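PDB 6W1G: 2-oxoadipate dioxygenase/decarboxylase from Pseudomonas putida, which catalyses the iron(II)- and O2-dependent decarboxylation and hydroxylation of 2-oxoadipate to D-2-hydroxyglutarate in a D-lysine catabolic pathway. Local coordinates for residues 78-83 / 154-159; 94-99 / 396-401; 248-253 / 325-330; 272-277 / 289-294. One frame throughout, in Å; residues are numbered along the deposited sequence. Where two conformers were deposited one is given.

Contact 1 of 4, residues 78-83 / 154-159; sequences AEELAT and RQIFTS
Glu80 and Arg154 form a side-on, two-point salt bridge that ties the first turns of helix 78-90, which follows strand 69-75 of the mixed sheet in this member of the glyoxalase (VOC) clan, to the linker between helices 141-153 and 159-171. Arg154 NH2 meets Glu80 OE1 at 2.9 Å and Arg154 NE meets Glu80 OE2 at 2.8 Å, the NE bond using the syn lone pair. Carboxylate and guanidinium planes lie 24° apart, almost flat, while the chains cross nearly at right angles. Glu80 keeps its chain extended beyond CG (chi2 174°), which carries the carboxylate off the helix to the arginine edge; OE1 also accepts from Gly76 N, just before the helix, so two donors grip it and fix the carboxylate's rotation. Ile156 lies against the aliphatic part, its CD1 3.7 Å from Glu80 CG. Water 1 joins the pair, donating to Glu80 OE2 and Arg154 O and accepting from Ile156 N. Thr83 turns its methyl to the Phe157 ring, with CG2 anti to the backbone N, while OG1 bonds back to Glu79 O. Ile156 CG1 lies over the opposite face of that ring. The CH-pi contact places Thr83 CG2 3.7 Å from the Phe157 centroid, 24° off the ring normal.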
loop_
_atom_site.group_PDB
_atom_site.type_symbol
_atom_site.label_atom_id
_atom_site.label_comp_id
_atom_site.label_asym_id
_atom_site.label_seq_id
_atom_site.Cartn_x
_atom_site.Cartn_y
_atom_site.Cartn_z
ATOM N N ALA A 78 -13.386 -5.831 16.239
ATOM C CA ALA A 78 -12.091 -5.690 16.896
ATOM C C ALA A 78 -11.342 -7.017 16.965
ATOM O O ALA A 78 -10.124 -7.071 16.731
ATOM C CB ALA A 78 -12.256 -5.095 18.310
ATOM N N GLU A 79 -12.044 -8.097 17.301
ATOM C CA GLU A 79 -11.403 -9.403 17.391
ATOM C C GLU A 79 -10.823 -9.826 16.035
ATOM O O GLU A 79 -9.732 -10.405 15.970
ATOM C CB GLU A 79 -12.445 -10.391 17.900
ATOM C CG GLU A 79 -12.957 -10.141 19.357
ATOM C CD GLU A 79 -13.731 -8.840 19.666
ATOM O OE1 GLU A 79 -14.511 -8.298 18.835
ATOM O OE2 GLU A 79 -13.609 -8.395 20.821
ATOM N N GLU A 80 -11.550 -9.540 14.942
ATOM C CA GLU A 80 -11.024 -9.842 13.612
ATOM C C GLU A 80 -9.755 -9.041 13.325
ATOM O O GLU A 80 -8.794 -9.579 12.767
ATOM C CB GLU A 80 -12.075 -9.592 12.525
ATOM C CG GLU A 80 -13.202 -10.647 12.533
ATOM C CD GLU A 80 -14.328 -10.371 11.573
ATOM O OE1 GLU A 80 -14.308 -9.350 10.868
ATOM O OE2 GLU A 80 -15.250 -11.209 11.540
ATOM N N LEU A 81 -9.752 -7.759 13.670
ATOM C CA LEU A 81 -8.568 -6.934 13.440
ATOM C C LEU A 81 -7.378 -7.425 14.257
ATOM O O LEU A 81 -6.253 -7.535 13.751
ATOM C CB LEU A 81 -8.872 -5.462 13.752
ATOM C CG LEU A 81 -7.718 -4.502 13.493
ATOM C CD1 LEU A 81 -7.312 -4.442 12.027
ATOM C CD2 LEU A 81 -8.093 -3.123 14.004
ATOM N N ALA A 82 -7.603 -7.722 15.530
ATOM C CA ALA A 82 -6.509 -8.188 16.376
ATOM C C ALA A 82 -5.948 -9.505 15.887
ATOM O O ALA A 82 -4.737 -9.723 15.901
ATOM C CB ALA A 82 -6.992 -8.324 17.828
ATOM N N THR A 83 -6.828 -10.406 15.428
ATOM C CA THR A 83 -6.338 -11.694 14.966
ATOM C C THR A 83 -5.625 -11.570 13.635
ATOM O O THR A 83 -4.601 -12.232 13.395
ATOM C CB THR A 83 -7.516 -12.670 14.888
ATOM O OG1 THR A 83 -8.104 -12.810 16.180
ATOM C CG2 THR A 83 -7.015 -14.026 14.477
ATOM N N ARG A 154 -19.758 -14.815 13.018
ATOM C CA ARG A 154 -18.976 -15.401 11.938
ATOM C C ARG A 154 -17.556 -15.706 12.420
ATOM O O ARG A 154 -17.031 -15.074 13.352
ATOM C CB ARG A 154 -18.958 -14.489 10.722
ATOM C CG ARG A 154 -18.042 -13.288 10.814
ATOM C CD ARG A 154 -18.163 -12.472 9.539
ATOM N NE ARG A 154 -17.188 -11.391 9.528
ATOM C CZ ARG A 154 -16.981 -10.556 8.517
ATOM N NH1 ARG A 154 -17.679 -10.690 7.405
ATOM N NH2 ARG A 154 -16.062 -9.601 8.623
ATOM N N GLN A 155 -16.920 -16.677 11.758
ATOM C CA GLN A 155 -15.538 -17.065 12.035
ATOM C C GLN A 155 -14.734 -17.022 10.739
ATOM O O GLN A 155 -14.777 -17.966 9.947
ATOM C CB GLN A 155 -15.456 -18.456 12.642
ATOM C CG GLN A 155 -14.018 -18.984 12.802
ATOM C CD GLN A 155 -13.084 -18.066 13.602
ATOM O OE1 GLN A 155 -12.348 -17.283 13.024
ATOM N NE2 GLN A 155 -13.099 -18.189 14.928
ATOM N N ILE A 156 -14.000 -15.940 10.523
ATOM C CA ILE A 156 -13.341 -15.738 9.239
ATOM C C ILE A 156 -12.031 -16.483 9.064
ATOM O O ILE A 156 -11.511 -16.533 7.955
ATOM C CB ILE A 156 -13.160 -14.234 8.963
ATOM C CG1 ILE A 156 -12.118 -13.603 9.885
ATOM C CG2 ILE A 156 -14.517 -13.505 9.003
ATOM C CD1 ILE A 156 -11.771 -12.189 9.492
ATOM N N PHE A 157 -11.451 -17.047 10.109
ATOM C CA PHE A 157 -10.202 -17.773 10.048
ATOM C C PHE A 157 -10.442 -19.263 10.203
ATOM O O PHE A 157 -11.243 -19.681 11.055
ATOM C CB PHE A 157 -9.287 -17.350 11.171
ATOM C CG PHE A 157 -9.074 -15.861 11.234
ATOM C CD1 PHE A 157 -8.277 -15.209 10.315
ATOM C CD2 PHE A 157 -9.755 -15.094 12.185
ATOM C CE1 PHE A 157 -8.116 -13.812 10.395
ATOM C CE2 PHE A 157 -9.603 -13.729 12.258
ATOM C CZ PHE A 157 -8.796 -13.091 11.386
ATOM N N THR A 158 -9.747 -20.065 9.406
ATOM C CA THR A 158 -9.839 -21.497 9.609
ATOM C C THR A 158 -9.147 -21.887 10.902
ATOM O O THR A 158 -8.223 -21.229 11.383
ATOM C CB THR A 158 -9.253 -22.306 8.461
ATOM O OG1 THR A 158 -7.831 -22.182 8.487
ATOM C CG2 THR A 158 -9.799 -21.863 7.103
ATOM N N SER A 159 -9.623 -22.984 11.488
ATOM C CA SER A 159 -9.000 -23.469 12.703
ATOM C C SER A 159 -7.524 -23.792 12.482
ATOM O O SER A 159 -6.695 -23.548 13.382
ATOM C CB SER A 159 -9.750 -24.683 13.245
ATOM O OG SER A 159 -11.015 -24.301 13.735
HETATM O O HOH W 1 -14.494 -13.905 12.588
#

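Contact 2 of 4, residues 94-99 / 396-401; sequences QPVGYY and YEDFLP
Tyr99 reaches from strand 94-100 to the backbone of segment 396-401, ring edge and hydroxyl both in contact. From CB the ring leaves with CG anti to the carbonyl carbon (chi1 -54°), which swings it toward the loop. Along one edge CD2 and then CE2 of Tyr99 pass Leu400 O, CE2 at 3.6 Å, and CE2 comes close to Phe399 O; both carbonyls lie near the ring plane. Tyr99 CZ rests on Phe399 CB at 3.8 Å, the side chains crossing at about a right angle. At the tip, Tyr99 OH accepts a hydrogen bond from Phe399 N at 3.1 Å, bent to 140°, and lies at the edge of the Phe399 ring. Tyr99 OH also donates to water 2 at 2.6 Å, and this water donates to Val96 O and Asp398 OD1, linking strand and loop a second time. Val96 CG1 packs 3.5 Å from Asp398 OD1, which salt-bridges Arg114 of the adjacent strand. The Phe399 ring leads away from strand 94-100 to edge-to-face contacts with His70, a metal ligand, and Phe129, and a cation-pi contact with Arg298. The contact thus borders the active site: the Tyr99 side chain is about 4 Å from that of Val402, which binds 2-oxoadipate. Strand 94-100 is an outer strand of the mixed sheet, paired with strand 108-114, and helix 440-458 touches Val96 and Asp398 through Glu440.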
loop_
_atom_site.group_PDB
_atom_site.type_symbol
_atom_site.label_atom_id
_atom_site.label_comp_id
_atom_site.label_asym_id
_atom_site.label_seq_id
_atom_site.Cartn_x
_atom_site.Cartn_y
_atom_site.Cartn_z
ATOM N N GLN A 94 3.821 -5.699 10.017
ATOM C CA GLN A 94 3.430 -4.924 11.172
ATOM C C GLN A 94 2.477 -3.821 10.775
ATOM O O GLN A 94 2.545 -3.331 9.652
ATOM C CB GLN A 94 4.641 -4.313 11.861
ATOM C CG GLN A 94 5.648 -5.335 12.251
ATOM C CD GLN A 94 6.882 -4.686 12.841
ATOM O OE1 GLN A 94 6.782 -3.849 13.748
ATOM N NE2 GLN A 94 8.058 -5.046 12.322
ATOM N N PRO A 95 1.614 -3.350 11.688
ATOM C CA PRO A 95 0.688 -2.253 11.334
ATOM C C PRO A 95 1.401 -0.914 11.291
ATOM O O PRO A 95 2.030 -0.522 12.285
ATOM C CB PRO A 95 -0.347 -2.299 12.462
ATOM C CG PRO A 95 0.433 -2.907 13.616
ATOM C CD PRO A 95 1.384 -3.888 13.052
ATOM N N VAL A 96 1.306 -0.234 10.164
ATOM C CA VAL A 96 1.975 1.047 9.955
ATOM C C VAL A 96 0.925 2.057 9.526
ATOM O O VAL A 96 0.176 1.819 8.572
ATOM C CB VAL A 96 3.085 0.937 8.892
ATOM C CG1 VAL A 96 3.744 2.289 8.715
ATOM C CG2 VAL A 96 4.073 -0.140 9.271
ATOM N N GLY A 97 0.906 3.211 10.200
ATOM C CA GLY A 97 0.036 4.293 9.832
ATOM C C GLY A 97 -1.386 4.143 10.301
ATOM O O GLY A 97 -1.825 3.085 10.750
ATOM N N TYR A 98 -2.136 5.236 10.201
ATOM C CA TYR A 98 -3.532 5.262 10.609
ATOM C C TYR A 98 -4.274 6.220 9.689
ATOM O O TYR A 98 -3.846 7.353 9.456
ATOM C CB TYR A 98 -3.654 5.723 12.073
ATOM C CG TYR A 98 -5.093 5.889 12.484
ATOM C CD1 TYR A 98 -5.953 4.794 12.560
ATOM C CD2 TYR A 98 -5.619 7.136 12.757
ATOM C CE1 TYR A 98 -7.271 4.924 12.890
ATOM C CE2 TYR A 98 -6.948 7.277 13.103
ATOM C CZ TYR A 98 -7.772 6.178 13.185
ATOM O OH TYR A 98 -9.094 6.381 13.541
ATOM N N TYR A 99 -5.378 5.728 9.125
ATOM C CA TYR A 99 -6.149 6.431 8.105
ATOM C C TYR A 99 -7.596 6.432 8.567
ATOM O O TYR A 99 -8.224 5.376 8.617
ATOM C CB TYR A 99 -6.058 5.737 6.755
ATOM C CG TYR A 99 -4.632 5.508 6.278
ATOM C CD1 TYR A 99 -3.898 4.410 6.740
ATOM C CD2 TYR A 99 -4.014 6.361 5.386
ATOM C CE1 TYR A 99 -2.599 4.194 6.332
ATOM C CE2 TYR A 99 -2.724 6.154 4.981
ATOM C CZ TYR A 99 -2.024 5.081 5.438
ATOM O OH TYR A 99 -0.721 4.910 5.015
ATOM N N TYR A 396 8.158 5.285 -1.267
ATOM C CA TYR A 396 7.025 5.328 -0.346
ATOM C C TYR A 396 6.340 3.983 -0.311
ATOM O O TYR A 396 5.978 3.433 -1.362
ATOM C CB TYR A 396 6.080 6.404 -0.868
ATOM C CG TYR A 396 4.935 6.730 0.087
ATOM C CD1 TYR A 396 5.211 7.186 1.366
ATOM C CD2 TYR A 396 3.615 6.622 -0.299
ATOM C CE1 TYR A 396 4.194 7.547 2.254
ATOM C CE2 TYR A 396 2.590 6.988 0.555
ATOM C CZ TYR A 396 2.902 7.431 1.852
ATOM O OH TYR A 396 1.957 7.818 2.770
ATOM N N GLU A 397 6.128 3.470 0.894
ATOM C CA GLU A 397 5.557 2.160 1.143
ATOM C C GLU A 397 4.135 2.201 1.649
ATOM O O GLU A 397 3.514 1.131 1.805
ATOM C CB GLU A 397 6.399 1.414 2.224
ATOM C CG GLU A 397 7.843 1.296 1.865
ATOM C CD GLU A 397 8.188 0.304 0.762
ATOM O OE1 GLU A 397 7.277 -0.356 0.198
ATOM O OE2 GLU A 397 9.409 0.210 0.423
ATOM N N ASP A 398 3.598 3.394 1.907
ATOM C CA ASP A 398 2.289 3.574 2.565
ATOM C C ASP A 398 1.263 4.097 1.556
ATOM O O ASP A 398 1.347 3.781 0.366
ATOM C CB ASP A 398 2.522 4.398 3.815
ATOM C CG ASP A 398 3.442 3.663 4.764
ATOM O OD1 ASP A 398 2.999 2.626 5.282
ATOM O OD2 ASP A 398 4.611 4.081 4.920
ATOM N N PHE A 399 0.273 4.840 2.040
ATOM C CA PHE A 399 -0.891 5.173 1.230
ATOM C C PHE A 399 -1.169 6.668 1.328
ATOM O O PHE A 399 -0.594 7.373 2.181
ATOM C CB PHE A 399 -2.065 4.312 1.678
ATOM C CG PHE A 399 -1.781 2.856 1.414
ATOM C CD1 PHE A 399 -2.061 2.323 0.192
ATOM C CD2 PHE A 399 -1.132 2.055 2.330
ATOM C CE1 PHE A 399 -1.749 1.035 -0.128
ATOM C CE2 PHE A 399 -0.765 0.762 2.006
ATOM C CZ PHE A 399 -1.130 0.225 0.808
ATOM N N LEU A 400 -1.994 7.167 0.406
ATOM C CA LEU A 400 -2.280 8.588 0.426
ATOM C C LEU A 400 -2.979 8.991 1.720
ATOM O O LEU A 400 -3.822 8.246 2.249
ATOM C CB LEU A 400 -3.088 8.991 -0.808
ATOM C CG LEU A 400 -2.343 8.866 -2.148
ATOM C CD1 LEU A 400 -3.296 9.139 -3.318
ATOM C CD2 LEU A 400 -1.116 9.791 -2.199
ATOM N N PRO A 401 -2.637 10.136 2.284
ATOM C CA PRO A 401 -3.313 10.554 3.508
ATOM C C PRO A 401 -4.754 10.932 3.258
ATOM O O PRO A 401 -5.136 11.330 2.157
ATOM C CB PRO A 401 -2.506 11.772 3.969
ATOM C CG PRO A 401 -1.844 12.284 2.756
ATOM C CD PRO A 401 -1.599 11.098 1.868
HETATM O O HOH W 2 0.427 2.736 5.946
#

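Contact 3 of 4, residues 248-253 / 325-330; sequences PKAVVE and PAEANA
Glu327 presents its carboxylate to two successive backbone N-H groups, those of Ala250 and Val251. Glu327 OE1 takes Ala250 N at 2.8 Å through its syn lone pair, and Glu327 OE2 takes Val251 N at 3.0 Å on its syn side, 15° out of the carboxylate plane. The second bond is nearly straight, 176° at the hydrogen. To get there the chain folds at chi2 (-66°), which turns the carboxylate from its own backbone toward the facing loop. Lys249 crosses it at about a right angle: its CD lies 3.6 Å from Glu327 CD and its CB 3.4 Å from Glu327 OE2. Lys249 NZ stays 5.8 Å from Glu327 OE1, so the lysine contributes its aliphatic chain and at most a longer-range attraction. Val251 crosses the glutamate obliquely, bringing CB and CG2 alongside OE2. Beyond the carboxylate, Ala330 CB nestles between Ala250 CB and Val251 CG2, each at 3.7 Å. Lys249 O bonds Thr267 OG1, tying this loop also to strand 264-275. The arrangement is a bidentate side-chain-to-backbone bridge, one carboxylate accepting from two successive peptide N-H groups, and it joins the loop before strand 264-275 to the turn leading into helix 330-341, at the protein surface.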
loop_
_atom_site.group_PDB
_atom_site.type_symbol
_atom_site.label_atom_id
_atom_site.label_comp_id
_atom_site.label_asym_id
_atom_site.label_seq_id
_atom_site.Cartn_x
_atom_site.Cartn_y
_atom_site.Cartn_z
ATOM N N PRO A 248 -10.151 3.494 -16.937
ATOM C CA PRO A 248 -10.056 3.934 -15.550
ATOM C C PRO A 248 -10.692 5.300 -15.400
ATOM O O PRO A 248 -11.019 5.982 -16.369
ATOM C CB PRO A 248 -8.555 4.057 -15.332
ATOM C CG PRO A 248 -8.034 4.509 -16.671
ATOM C CD PRO A 248 -8.892 3.733 -17.671
ATOM N N LYS A 249 -10.848 5.686 -14.149
ATOM C CA LYS A 249 -11.187 7.058 -13.855
ATOM C C LYS A 249 -10.114 7.975 -14.413
ATOM O O LYS A 249 -8.905 7.742 -14.238
ATOM C CB LYS A 249 -11.303 7.206 -12.344
ATOM C CG LYS A 249 -12.438 6.391 -11.700
ATOM C CD LYS A 249 -13.816 6.891 -12.038
ATOM C CE LYS A 249 -14.791 6.466 -10.929
ATOM N NZ LYS A 249 -16.100 6.006 -11.460
ATOM N N ALA A 250 -10.545 9.007 -15.125
ATOM C CA ALA A 250 -9.604 9.989 -15.645
ATOM C C ALA A 250 -8.909 10.762 -14.536
ATOM O O ALA A 250 -7.751 11.141 -14.699
ATOM C CB ALA A 250 -10.333 10.977 -16.537
ATOM N N VAL A 251 -9.594 11.030 -13.424
ATOM C CA VAL A 251 -8.946 11.657 -12.286
ATOM C C VAL A 251 -7.974 10.671 -11.654
ATOM O O VAL A 251 -8.340 9.570 -11.241
ATOM C CB VAL A 251 -9.988 12.099 -11.259
ATOM C CG1 VAL A 251 -9.321 12.557 -9.987
ATOM C CG2 VAL A 251 -10.874 13.204 -11.809
ATOM N N VAL A 252 -6.723 11.061 -11.553
ATOM C CA VAL A 252 -5.708 10.270 -10.886
ATOM C C VAL A 252 -5.500 10.874 -9.511
ATOM O O VAL A 252 -5.225 12.082 -9.393
ATOM C CB VAL A 252 -4.411 10.259 -11.714
ATOM C CG1 VAL A 252 -3.316 9.518 -10.970
ATOM C CG2 VAL A 252 -4.655 9.643 -13.078
ATOM N N GLU A 253 -5.598 10.039 -8.471
ATOM C CA GLU A 253 -5.324 10.510 -7.122
ATOM C C GLU A 253 -3.829 10.612 -6.903
ATOM O O GLU A 253 -3.070 9.815 -7.457
ATOM C CB GLU A 253 -5.913 9.556 -6.085
ATOM C CG GLU A 253 -7.428 9.425 -6.177
ATOM C CD GLU A 253 -7.956 8.540 -5.086
ATOM O OE1 GLU A 253 -8.135 7.326 -5.331
ATOM O OE2 GLU A 253 -8.136 9.048 -3.965
ATOM N N PRO A 325 -13.502 16.864 -6.760
ATOM C CA PRO A 325 -12.909 16.275 -7.977
ATOM C C PRO A 325 -13.736 15.098 -8.473
ATOM O O PRO A 325 -13.918 14.103 -7.771
ATOM C CB PRO A 325 -11.508 15.837 -7.526
ATOM C CG PRO A 325 -11.211 16.660 -6.295
ATOM C CD PRO A 325 -12.548 16.906 -5.633
ATOM N N ALA A 326 -14.236 15.215 -9.696
ATOM C CA ALA A 326 -15.084 14.190 -10.277
ATOM C C ALA A 326 -14.668 13.997 -11.724
ATOM O O ALA A 326 -13.891 14.777 -12.279
ATOM C CB ALA A 326 -16.563 14.587 -10.214
ATOM N N GLU A 327 -15.202 12.945 -12.343
ATOM C CA GLU A 327 -14.907 12.683 -13.748
ATOM C C GLU A 327 -15.393 13.806 -14.647
ATOM O O GLU A 327 -14.790 14.058 -15.697
ATOM C CB GLU A 327 -15.538 11.353 -14.148
ATOM C CG GLU A 327 -14.857 10.177 -13.457
ATOM C CD GLU A 327 -13.426 9.997 -13.909
ATOM O OE1 GLU A 327 -13.242 9.575 -15.066
ATOM O OE2 GLU A 327 -12.484 10.290 -13.126
ATOM N N ALA A 328 -16.466 14.493 -14.256
ATOM C CA ALA A 328 -17.024 15.524 -15.122
ATOM C C ALA A 328 -16.084 16.711 -15.241
ATOM O O ALA A 328 -16.081 17.397 -16.271
ATOM C CB ALA A 328 -18.384 15.974 -14.592
ATOM N N ASN A 329 -15.283 16.967 -14.207
ATOM C CA ASN A 329 -14.326 18.066 -14.214
ATOM C C ASN A 329 -12.882 17.606 -14.385
ATOM O O ASN A 329 -11.959 18.382 -14.106
ATOM C CB ASN A 329 -14.477 18.874 -12.922
ATOM C CG ASN A 329 -14.369 18.012 -11.658
ATOM O OD1 ASN A 329 -13.529 17.112 -11.564
ATOM N ND2 ASN A 329 -15.237 18.289 -10.678
ATOM N N ALA A 330 -12.669 16.365 -14.855
ATOM C CA ALA A 330 -11.347 15.736 -14.752
ATOM C C ALA A 330 -10.259 16.525 -15.477
ATOM O O ALA A 330 -9.151 16.684 -14.953
ATOM C CB ALA A 330 -11.381 14.297 -15.269
#

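Contact 4 of 4, residues 272-277 / 289-294; sequences LQETVA and TARFGE. With NI (nickel (II) ion), chain B.
Glu274 and Arg291 lie side by side on one face of a two-stranded antiparallel sheet, pointing the same way, yet their charged ends are joined by a water rather than by a direct salt bridge. Glu274 OE2 and Arg291 NH1 stay 5.3 Å apart, with the carboxylate and guanidinium planes 52° to each other. Water 3 bridges them, donating to Glu274 OE2 at 2.7 Å and accepting from Arg291 NH1 at the edge of the guanidinium plane. Nearer the backbone, Glu274 CG packs 3.9 Å from Arg291 CD. The Arg291 guanidinium also bonds Ile224 O through NH2 and makes a salt bridge to Glu27 through NH1. Leu272 with Arg291 and Glu274 with Thr289 are hydrogen-bonded backbone pairs; Arg291 N to Leu272 O, at 2.8 Å, is almost straight. Between them Gln273 and Ala290 form a non-hydrogen-bonded pair whose side chains lie on the opposite face. Past the strand end, Val276 CG2 presses tightly on Thr289 CG2 at 3.5 Å. Further along strand 288-298, Glu294 OE1 binds nickel at 2.1 Å; with His70 and His226 it forms a two-histidine-one-carboxylate site, the enzyme's iron(II) site, here holding nickel with three waters to make six ligands, and Thr228 OG1 hydrogen-bonds Glu294 OE1 from the second shell. The hairpin of strands 264-275 and 288-298 thus reaches the metal shared with histidines of strands 69-75 and 226-229 in the mixed sheet.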
loop_
_atom_site.group_PDB
_atom_site.type_symbol
_atom_site.label_atom_id
_atom_site.label_comp_id
_atom_site.label_asym_id
_atom_site.label_seq_id
_atom_site.Cartn_x
_atom_site.Cartn_y
_atom_site.Cartn_z
ATOM N N LEU A 272 -15.005 -6.513 -12.472
ATOM C CA LEU A 272 -15.899 -7.646 -12.689
ATOM C C LEU A 272 -17.260 -7.349 -12.067
ATOM O O LEU A 272 -17.339 -6.794 -10.966
ATOM C CB LEU A 272 -15.296 -8.917 -12.073
ATOM C CG LEU A 272 -16.063 -10.206 -12.332
ATOM C CD1 LEU A 272 -15.964 -10.633 -13.752
ATOM C CD2 LEU A 272 -15.513 -11.282 -11.418
ATOM N N GLN A 273 -18.332 -7.733 -12.749
ATOM C CA GLN A 273 -19.658 -7.737 -12.142
ATOM C C GLN A 273 -19.911 -9.111 -11.527
ATOM O O GLN A 273 -19.933 -10.118 -12.235
ATOM C CB GLN A 273 -20.721 -7.410 -13.177
ATOM C CG GLN A 273 -22.098 -7.110 -12.589
ATOM C CD GLN A 273 -22.196 -5.819 -11.758
ATOM O OE1 GLN A 273 -21.227 -5.073 -11.586
ATOM N NE2 GLN A 273 -23.399 -5.554 -11.253
ATOM N N GLU A 274 -20.062 -9.158 -10.222
ATOM C CA GLU A 274 -20.310 -10.413 -9.522
ATOM C C GLU A 274 -21.785 -10.536 -9.151
ATOM O O GLU A 274 -22.545 -9.565 -9.124
ATOM C CB GLU A 274 -19.449 -10.509 -8.268
ATOM C CG GLU A 274 -18.148 -11.282 -8.515
ATOM C CD GLU A 274 -18.387 -12.754 -8.904
ATOM O OE1 GLU A 274 -19.546 -13.213 -8.902
ATOM O OE2 GLU A 274 -17.388 -13.462 -9.195
ATOM N N THR A 275 -22.189 -11.758 -8.883
ATOM C CA THR A 275 -23.545 -12.035 -8.433
ATOM C C THR A 275 -23.474 -12.428 -6.969
ATOM O O THR A 275 -22.505 -13.057 -6.535
ATOM C CB THR A 275 -24.169 -13.110 -9.308
ATOM O OG1 THR A 275 -23.207 -14.141 -9.514
ATOM C CG2 THR A 275 -24.555 -12.492 -10.653
ATOM N N VAL A 276 -24.453 -11.974 -6.210
ATOM C CA VAL A 276 -24.583 -12.294 -4.796
ATOM C C VAL A 276 -25.838 -13.131 -4.654
ATOM O O VAL A 276 -26.901 -12.748 -5.158
ATOM C CB VAL A 276 -24.716 -11.013 -3.961
ATOM C CG1 VAL A 276 -24.740 -11.347 -2.471
ATOM C CG2 VAL A 276 -23.623 -10.023 -4.290
ATOM N N ALA A 277 -25.726 -14.263 -3.971
ATOM C CA ALA A 277 -26.860 -15.155 -3.784
ATOM C C ALA A 277 -27.353 -15.122 -2.345
ATOM O O ALA A 277 -26.561 -15.201 -1.410
ATOM C CB ALA A 277 -26.451 -16.587 -4.110
ATOM N N THR A 289 -23.043 -7.239 -7.679
ATOM C CA THR A 289 -22.156 -6.292 -7.024
ATOM C C THR A 289 -20.839 -6.217 -7.778
ATOM O O THR A 289 -20.316 -7.225 -8.260
ATOM C CB THR A 289 -21.886 -6.681 -5.569
ATOM O OG1 THR A 289 -21.132 -5.650 -4.916
ATOM C CG2 THR A 289 -21.077 -7.958 -5.488
ATOM N N ALA A 290 -20.281 -5.035 -7.842
ATOM C CA ALA A 290 -19.111 -4.814 -8.661
ATOM C C ALA A 290 -17.850 -5.040 -7.856
ATOM O O ALA A 290 -17.783 -4.696 -6.669
ATOM C CB ALA A 290 -19.119 -3.389 -9.217
ATOM N N ARG A 291 -16.860 -5.644 -8.512
ATOM C CA ARG A 291 -15.498 -5.716 -8.001
ATOM C C ARG A 291 -14.675 -4.717 -8.776
ATOM O O ARG A 291 -14.750 -4.681 -10.020
ATOM C CB ARG A 291 -14.893 -7.108 -8.160
ATOM C CG ARG A 291 -15.713 -8.164 -7.425
ATOM C CD ARG A 291 -14.947 -9.491 -7.308
ATOM N NE ARG A 291 -13.936 -9.396 -6.268
ATOM C CZ ARG A 291 -13.222 -10.436 -5.835
ATOM N NH1 ARG A 291 -13.313 -11.619 -6.441
ATOM N NH2 ARG A 291 -12.345 -10.245 -4.847
ATOM N N PHE A 292 -13.945 -3.870 -8.067
ATOM C CA PHE A 292 -13.153 -2.826 -8.684
ATOM C C PHE A 292 -11.678 -3.110 -8.528
ATOM O O PHE A 292 -11.226 -3.657 -7.528
ATOM C CB PHE A 292 -13.441 -1.500 -8.043
ATOM C CG PHE A 292 -14.837 -1.023 -8.263
ATOM C CD1 PHE A 292 -15.170 -0.314 -9.403
ATOM C CD2 PHE A 292 -15.844 -1.308 -7.346
ATOM C CE1 PHE A 292 -16.482 0.118 -9.611
ATOM C CE2 PHE A 292 -17.133 -0.857 -7.557
ATOM C CZ PHE A 292 -17.452 -0.163 -8.689
ATOM N N GLY A 293 -10.912 -2.707 -9.522
ATOM C CA GLY A 293 -9.472 -2.828 -9.510
ATOM C C GLY A 293 -8.819 -1.468 -9.363
ATOM O O GLY A 293 -9.439 -0.406 -9.346
ATOM N N GLU A 294 -7.497 -1.533 -9.180
ATOM C CA GLU A 294 -6.677 -0.349 -8.947
ATOM C C GLU A 294 -5.302 -0.550 -9.548
ATOM O O GLU A 294 -4.798 -1.686 -9.683
ATOM C CB GLU A 294 -6.583 -0.106 -7.437
ATOM C CG GLU A 294 -5.798 1.113 -7.004
ATOM C CD GLU A 294 -5.880 1.269 -5.508
ATOM O OE1 GLU A 294 -5.156 0.571 -4.770
ATOM O OE2 GLU A 294 -6.709 2.078 -5.039
HETATM NI NI NI B . -5.461 0.324 -2.739
HETATM O O HOH W 3 -14.776 -12.983 -8.548
HETATM O O HOH W 4 -6.958 2.035 -2.549
HETATM O O HOH W 5 -5.897 0.312 -0.629
HETATM O O HOH W 6 -4.432 1.969 -2.108
#

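Overall arrangement
Contacts 2 and 4 approach the metal from different parts of the fold. Contact 4 supplies Glu294 as a nickel ligand, and the Phe399 side chain of contact 2 is about 5 Å from the ion. Their nearest atoms are about 6 Å apart. Contact 3, nested in the chain loop closed by contact 2, touches it where Leu400 CD1 packs 3.8 Å from Glu253 CB; contact 4 is nested in turn inside the loop closed by contact 3, nearest atoms about 5 Å apart. Contact 1 does not touch the others; its centre is 22 Å from that of contact 2, and its Arg154 side chain is about 7 Å from that of Arg74, a 2-oxoadipate-binding residue. Helix 78-90 is followed in the chain by strand 94-100.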